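Local structure of DUF6844 domain-containing protein (Francisella tularensis subsp. tularensis, 4QVR) at residues Glu103-Gln108 and Lys255-Glu260; Ser299-Tyr304 and Lys425-Trp430. The protein is of unknown function, a DUF6844-family protein with a probable signal peptide, consistent with export from the cytoplasm. All blocks are in the same frame, centred on the assembly; numbering follows the deposited sequence.

Contact 1: Glu103-Gln108 and Lys255-Glu260; sequences ENYIDQ and KTFVVE
Lys255 lays the aliphatic part of its side chain across the ring of Tyr105. Its CG sits over the middle of one ring face, 3.7 Å from the centroid of the Tyr105 ring and 13° off the ring normal, a CH-pi contact close to the ring axis. CB and CD of the same lysine flank it over the same face, toward opposite ring edges: Lys255 CB is 3.5 Å from Tyr105 CE2, and Lys255 CD is 3.8 Å from Tyr105 CE1. The lysine chain bends at chi2 (73°), so that it runs over the ring and then carries its ammonium group away from the tyrosine. There NZ is gripped by Thr79 OG1, the carbonyl of Asp80 and Ser81 OG, three oxygens that would fix the end of the chain and with it the methylenes over the ring. The two segments join the C-terminal turns of helix 94-108 to strand 251-261, an outermost strand of a three-stranded antiparallel sheet, with the helix packed against one face of that sheet. Two residues on, where the alternation of the strand brings a side chain back to the helix side, Phe257 directs an edge at the same face of Tyr105 that Lys255 overlies, in an offset edge-to-face pair with centroids 5.9 Å apart and planes at 75°. Its leading atom CZ also lies 4.0 Å from Tyr105 CB, near the root of the tyrosine side chain. Leu98 and Met102, earlier on the same helix, touch Phe257 as well, and beyond it Val259 continues the apolar row onto Ile97 and Leu98.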
loop_
_atom_site.group_PDB
_atom_site.type_symbol
_atom_site.label_atom_id
_atom_site.label_comp_id
_atom_site.label_asym_id
_atom_site.label_seq_id
_atom_site.Cartn_x
_atom_site.Cartn_y
_atom_site.Cartn_z
ATOM N N GLU A 103 5.339 15.821 0.637
ATOM C CA GLU A 103 5.405 16.739 -0.524
ATOM C C GLU A 103 6.875 17.070 -0.879
ATOM O O GLU A 103 7.258 17.054 -2.027
ATOM C CB GLU A 103 4.691 18.067 -0.239
ATOM C CG GLU A 103 3.187 18.013 0.013
ATOM C CD GLU A 103 2.335 17.821 -1.229
ATOM O OE1 GLU A 103 2.829 17.234 -2.224
ATOM O OE2 GLU A 103 1.147 18.247 -1.191
ATOM N N ASN A 104 7.667 17.404 0.126
ATOM C CA ASN A 104 9.078 17.640 -0.046
ATOM C C ASN A 104 9.821 16.450 -0.612
ATOM O O ASN A 104 10.711 16.590 -1.470
ATOM C CB ASN A 104 9.688 18.023 1.271
ATOM C CG ASN A 104 9.394 19.461 1.643
ATOM O OD1 ASN A 104 9.000 20.277 0.793
ATOM N ND2 ASN A 104 9.629 19.798 2.904
ATOM N N TYR A 105 9.498 15.269 -0.119
ATOM C CA TYR A 105 10.138 14.062 -0.640
ATOM C C TYR A 105 9.791 13.860 -2.135
ATOM O O TYR A 105 10.642 13.523 -2.960
ATOM C CB TYR A 105 9.723 12.845 0.202
ATOM C CG TYR A 105 10.383 11.573 -0.231
ATOM C CD1 TYR A 105 11.682 11.258 0.166
ATOM C CD2 TYR A 105 9.712 10.667 -1.070
ATOM C CE1 TYR A 105 12.293 10.072 -0.264
ATOM C CE2 TYR A 105 10.321 9.506 -1.500
ATOM C CZ TYR A 105 11.597 9.210 -1.109
ATOM O OH TYR A 105 12.150 8.016 -1.553
ATOM N N ILE A 106 8.529 14.057 -2.475
ATOM C CA ILE A 106 8.102 13.882 -3.838
ATOM C C ILE A 106 8.793 14.887 -4.773
ATOM O O ILE A 106 9.219 14.530 -5.879
ATOM C CB ILE A 106 6.579 13.999 -3.943
ATOM C CG1 ILE A 106 5.918 12.785 -3.277
ATOM C CG2 ILE A 106 6.184 14.115 -5.400
ATOM C CD1 ILE A 106 4.403 12.897 -3.060
ATOM N N ASP A 107 8.929 16.127 -4.300
ATOM C CA ASP A 107 9.523 17.215 -5.096
ATOM C C ASP A 107 11.033 17.124 -5.242
ATOM O O ASP A 107 11.573 17.230 -6.346
ATOM C CB ASP A 107 9.163 18.586 -4.494
ATOM C CG ASP A 107 7.660 18.865 -4.498
ATOM O OD1 ASP A 107 6.897 18.066 -5.087
ATOM O OD2 ASP A 107 7.234 19.888 -3.907
ATOM N N GLN A 108 11.726 16.926 -4.140
ATOM C CA GLN A 108 13.166 16.851 -4.180
ATOM C C GLN A 108 13.690 15.649 -4.943
ATOM O O GLN A 108 14.849 15.644 -5.357
ATOM C CB GLN A 108 13.707 16.921 -2.776
ATOM C CG GLN A 108 13.423 18.294 -2.178
ATOM C CD GLN A 108 13.579 18.329 -0.686
ATOM O OE1 GLN A 108 14.299 17.516 -0.104
ATOM N NE2 GLN A 108 12.894 19.269 -0.049
ATOM N N LYS A 255 8.351 5.040 0.006
ATOM C CA LYS A 255 8.841 5.679 1.182
ATOM C C LYS A 255 7.715 5.818 2.197
ATOM O O LYS A 255 6.577 6.121 1.835
ATOM C CB LYS A 255 9.294 7.089 0.792
ATOM C CG LYS A 255 9.975 7.894 1.901
ATOM C CD LYS A 255 11.371 7.346 2.156
ATOM C CE LYS A 255 11.949 7.893 3.444
ATOM N NZ LYS A 255 13.220 7.221 3.762
ATOM N N THR A 256 8.015 5.563 3.471
ATOM C CA THR A 256 7.046 5.752 4.535
ATOM C C THR A 256 7.686 6.645 5.557
ATOM O O THR A 256 8.907 6.723 5.601
ATOM C CB THR A 256 6.634 4.455 5.207
ATOM O OG1 THR A 256 7.806 3.692 5.526
ATOM C CG2 THR A 256 5.769 3.638 4.278
ATOM N N PHE A 257 6.852 7.294 6.375
ATOM C CA PHE A 257 7.277 8.212 7.429
ATOM C C PHE A 257 6.392 8.042 8.662
ATOM O O PHE A 257 5.199 7.754 8.532
ATOM C CB PHE A 257 7.088 9.674 6.999
ATOM C CG PHE A 257 7.896 10.073 5.806
ATOM C CD1 PHE A 257 9.187 10.553 5.961
ATOM C CD2 PHE A 257 7.354 10.016 4.542
ATOM C CE1 PHE A 257 9.938 10.933 4.865
ATOM C CE2 PHE A 257 8.096 10.396 3.449
ATOM C CZ PHE A 257 9.389 10.846 3.611
ATOM N N VAL A 258 6.960 8.237 9.845
ATOM C CA VAL A 258 6.182 8.094 11.077
ATOM C C VAL A 258 6.296 9.333 11.942
ATOM O O VAL A 258 7.355 9.937 12.025
ATOM C CB VAL A 258 6.604 6.862 11.907
ATOM C CG1 VAL A 258 8.057 6.940 12.342
ATOM C CG2 VAL A 258 5.708 6.713 13.126
ATOM N N VAL A 259 5.179 9.722 12.550
ATOM C CA VAL A 259 5.151 10.842 13.461
ATOM C C VAL A 259 4.284 10.493 14.687
ATOM O O VAL A 259 3.226 9.888 14.557
ATOM C CB VAL A 259 4.547 12.113 12.818
ATOM C CG1 VAL A 259 4.549 13.277 13.812
ATOM C CG2 VAL A 259 5.317 12.538 11.613
ATOM N N GLU A 260 4.747 10.869 15.863
ATOM C CA GLU A 260 3.954 10.714 17.080
ATOM C C GLU A 260 3.550 12.093 17.590
ATOM O O GLU A 260 4.408 12.970 17.825
ATOM C CB GLU A 260 4.713 9.984 18.177
ATOM C CG GLU A 260 5.133 8.572 17.832
ATOM C CD GLU A 260 5.791 7.891 19.016
ATOM O OE1 GLU A 260 5.106 7.664 20.043
ATOM O OE2 GLU A 260 6.992 7.573 18.901
#

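Contact 2: Ser299-Tyr304 and Lys425-Trp430; sequences SPSDLY and KTVKRW
Ser301 OG donates a hydrogen bond of 3.2 Å to Val427 O, the sole hydrogen bond between the two segments. The hydroxyl arrives in the carbonyl plane on a lone pair, with a C=O...donor angle of 124°. Its chi1 of -66° sets OG anti to the serine's own carbonyl carbon and turned to the strand, where Ser301 OG also lies 3.6 Å from Val427 CB. Through its CG2 methyl the valine makes a looser apolar contact with Pro300, whose CB is 4.3 Å from Val427 CG2. Val427 and Lys428 both pair with Val445 of strand 440-448, forming a classic beta bulge in strand 424-433, an outermost strand of the four-stranded antiparallel sheet. At this irregularity the side chains of two consecutive residues both point toward the short, weakly bonded helix 300-303 and the tyrosine that follows it. Lys428 bends at chi2 (68°) and runs its methylenes past the base of Tyr304, with Lys428 CD 3.9 Å from Tyr304 CB. The lysine NZ has a weak hydrogen bond to Lys307 O. Beyond this methylene contact, the phenol of Tyr304 reaches strand 328-337 of the same sheet, touching Leu331 and ending in a hydrogen bond between its hydroxyl and that of Tyr333; Ile77 of helix 67-78 touches the Tyr304 side chain too.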
loop_
_atom_site.group_PDB
_atom_site.type_symbol
_atom_site.label_atom_id
_atom_site.label_comp_id
_atom_site.label_asym_id
_atom_site.label_seq_id
_atom_site.Cartn_x
_atom_site.Cartn_y
_atom_site.Cartn_z
ATOM N N SER A 299 23.169 -6.346 -3.239
ATOM C CA SER A 299 22.618 -7.210 -2.184
ATOM C C SER A 299 21.726 -6.469 -1.161
ATOM O O SER A 299 21.987 -5.314 -0.822
ATOM C CB SER A 299 23.760 -7.924 -1.448
ATOM O OG SER A 299 23.277 -8.677 -0.351
ATOM N N PRO A 300 20.667 -7.138 -0.665
ATOM C CA PRO A 300 19.779 -6.519 0.323
ATOM C C PRO A 300 20.470 -6.198 1.646
ATOM O O PRO A 300 20.249 -5.127 2.201
ATOM C CB PRO A 300 18.683 -7.568 0.530
ATOM C CG PRO A 300 18.724 -8.411 -0.695
ATOM C CD PRO A 300 20.158 -8.448 -1.112
ATOM N N SER A 301 21.297 -7.113 2.148
ATOM C CA SER A 301 22.030 -6.869 3.396
ATOM C C SER A 301 23.082 -5.775 3.208
ATOM O O SER A 301 23.632 -5.259 4.178
ATOM C CB SER A 301 22.705 -8.150 3.911
ATOM O OG SER A 301 21.755 -9.128 4.312
ATOM N N ASP A 302 23.352 -5.428 1.956
ATOM C CA ASP A 302 24.335 -4.416 1.630
ATOM C C ASP A 302 23.642 -3.032 1.577
ATOM O O ASP A 302 24.285 -2.017 1.809
ATOM C CB ASP A 302 25.005 -4.779 0.294
ATOM C CG ASP A 302 26.503 -4.487 0.273
ATOM O OD1 ASP A 302 27.121 -4.372 1.354
ATOM O OD2 ASP A 302 27.077 -4.438 -0.833
ATOM N N LEU A 303 22.337 -2.998 1.272
ATOM C CA LEU A 303 21.563 -1.735 1.266
ATOM C C LEU A 303 21.249 -1.261 2.695
ATOM O O LEU A 303 20.779 -0.136 2.880
ATOM C CB LEU A 303 20.231 -1.874 0.514
ATOM C CG LEU A 303 20.186 -2.245 -0.972
ATOM C CD1 LEU A 303 18.731 -2.377 -1.403
ATOM C CD2 LEU A 303 20.921 -1.242 -1.859
ATOM N N TYR A 304 21.446 -2.146 3.683
ATOM C CA TYR A 304 21.247 -1.834 5.101
ATOM C C TYR A 304 22.614 -1.845 5.715
ATOM O O TYR A 304 22.894 -2.591 6.648
ATOM C CB TYR A 304 20.327 -2.846 5.766
ATOM C CG TYR A 304 18.964 -2.754 5.174
ATOM C CD1 TYR A 304 18.169 -1.647 5.426
ATOM C CD2 TYR A 304 18.479 -3.733 4.327
ATOM C CE1 TYR A 304 16.911 -1.515 4.864
ATOM C CE2 TYR A 304 17.227 -3.615 3.755
ATOM C CZ TYR A 304 16.441 -2.501 4.030
ATOM O OH TYR A 304 15.187 -2.371 3.473
ATOM N N LYS A 425 13.677 -15.132 4.085
ATOM C CA LYS A 425 14.910 -14.989 4.830
ATOM C C LYS A 425 15.022 -13.609 5.473
ATOM O O LYS A 425 14.671 -12.583 4.888
ATOM C CB LYS A 425 16.152 -15.345 3.998
ATOM C CG LYS A 425 16.482 -14.441 2.832
ATOM C CD LYS A 425 17.806 -14.884 2.213
ATOM C CE LYS A 425 18.183 -14.051 0.997
ATOM N NZ LYS A 425 19.479 -14.462 0.396
ATOM N N THR A 426 15.479 -13.610 6.714
ATOM C CA THR A 426 15.679 -12.397 7.450
ATOM C C THR A 426 16.978 -11.805 6.957
ATOM O O THR A 426 17.993 -12.489 6.972
ATOM C CB THR A 426 15.791 -12.716 8.940
ATOM O OG1 THR A 426 14.586 -13.359 9.351
ATOM C CG2 THR A 426 16.023 -11.445 9.781
ATOM N N VAL A 427 16.966 -10.550 6.502
ATOM C CA VAL A 427 18.209 -9.944 6.047
ATOM C C VAL A 427 18.678 -8.824 6.933
ATOM O O VAL A 427 19.740 -8.259 6.704
ATOM C CB VAL A 427 18.150 -9.456 4.591
ATOM C CG1 VAL A 427 17.921 -10.640 3.654
ATOM C CG2 VAL A 427 17.103 -8.383 4.420
ATOM N N LYS A 428 17.913 -8.510 7.966
ATOM C CA LYS A 428 18.295 -7.434 8.863
ATOM C C LYS A 428 17.492 -7.537 10.139
ATOM O O LYS A 428 16.332 -7.925 10.125
ATOM C CB LYS A 428 18.023 -6.084 8.181
ATOM C CG LYS A 428 18.376 -4.827 8.965
ATOM C CD LYS A 428 19.863 -4.641 9.157
ATOM C CE LYS A 428 20.136 -3.306 9.842
ATOM N NZ LYS A 428 21.578 -3.147 10.178
ATOM N N ARG A 429 18.138 -7.215 11.245
ATOM C CA ARG A 429 17.509 -7.205 12.556
ATOM C C ARG A 429 18.079 -5.957 13.211
ATOM O O ARG A 429 19.223 -5.597 12.948
ATOM C CB ARG A 429 17.857 -8.468 13.332
ATOM C CG ARG A 429 17.286 -9.734 12.693
ATOM C CD ARG A 429 18.153 -10.953 12.934
ATOM N NE ARG A 429 18.095 -11.481 14.289
ATOM C CZ ARG A 429 17.359 -12.527 14.662
ATOM N NH1 ARG A 429 17.392 -12.937 15.927
ATOM N NH2 ARG A 429 16.594 -13.172 13.778
ATOM N N TRP A 430 17.261 -5.254 13.978
ATOM C CA TRP A 430 17.700 -4.051 14.661
ATOM C C TRP A 430 16.899 -3.860 15.941
ATOM O O TRP A 430 15.864 -4.477 16.143
ATOM C CB TRP A 430 17.569 -2.831 13.757
ATOM C CG TRP A 430 16.171 -2.609 13.236
ATOM C CD1 TRP A 430 15.640 -3.120 12.084
ATOM C CD2 TRP A 430 15.137 -1.803 13.832
ATOM N NE1 TRP A 430 14.339 -2.696 11.920
ATOM C CE2 TRP A 430 14.007 -1.880 12.979
ATOM C CE3 TRP A 430 15.060 -1.023 14.982
ATOM C CZ2 TRP A 430 12.822 -1.209 13.254
ATOM C CZ3 TRP A 430 13.874 -0.365 15.262
ATOM C CH2 TRP A 430 12.770 -0.456 14.391
#

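Contact 1 and contact 2 lie in different sheets of the single chain, the first at strand 251-261 of the three-stranded sheet, the second at strand 424-433 of the four-stranded one. Their centres are 23 Å apart and their nearest atoms about 9 Å, so they do not touch. They follow one another in sequence, 103-108 with 255-260 being complete before 299-304 with 425-430 begins. Each sets a helical segment against an outermost strand, but contact 1 is aromatic and aliphatic packing, whereas contact 2 adds a serine-to-carbonyl hydrogen bond. The end of helix 67-78 links the two: Ile77, within it, touches Tyr304, while Thr79, Asp80 and Ser81, just after it, bond Lys255 NZ.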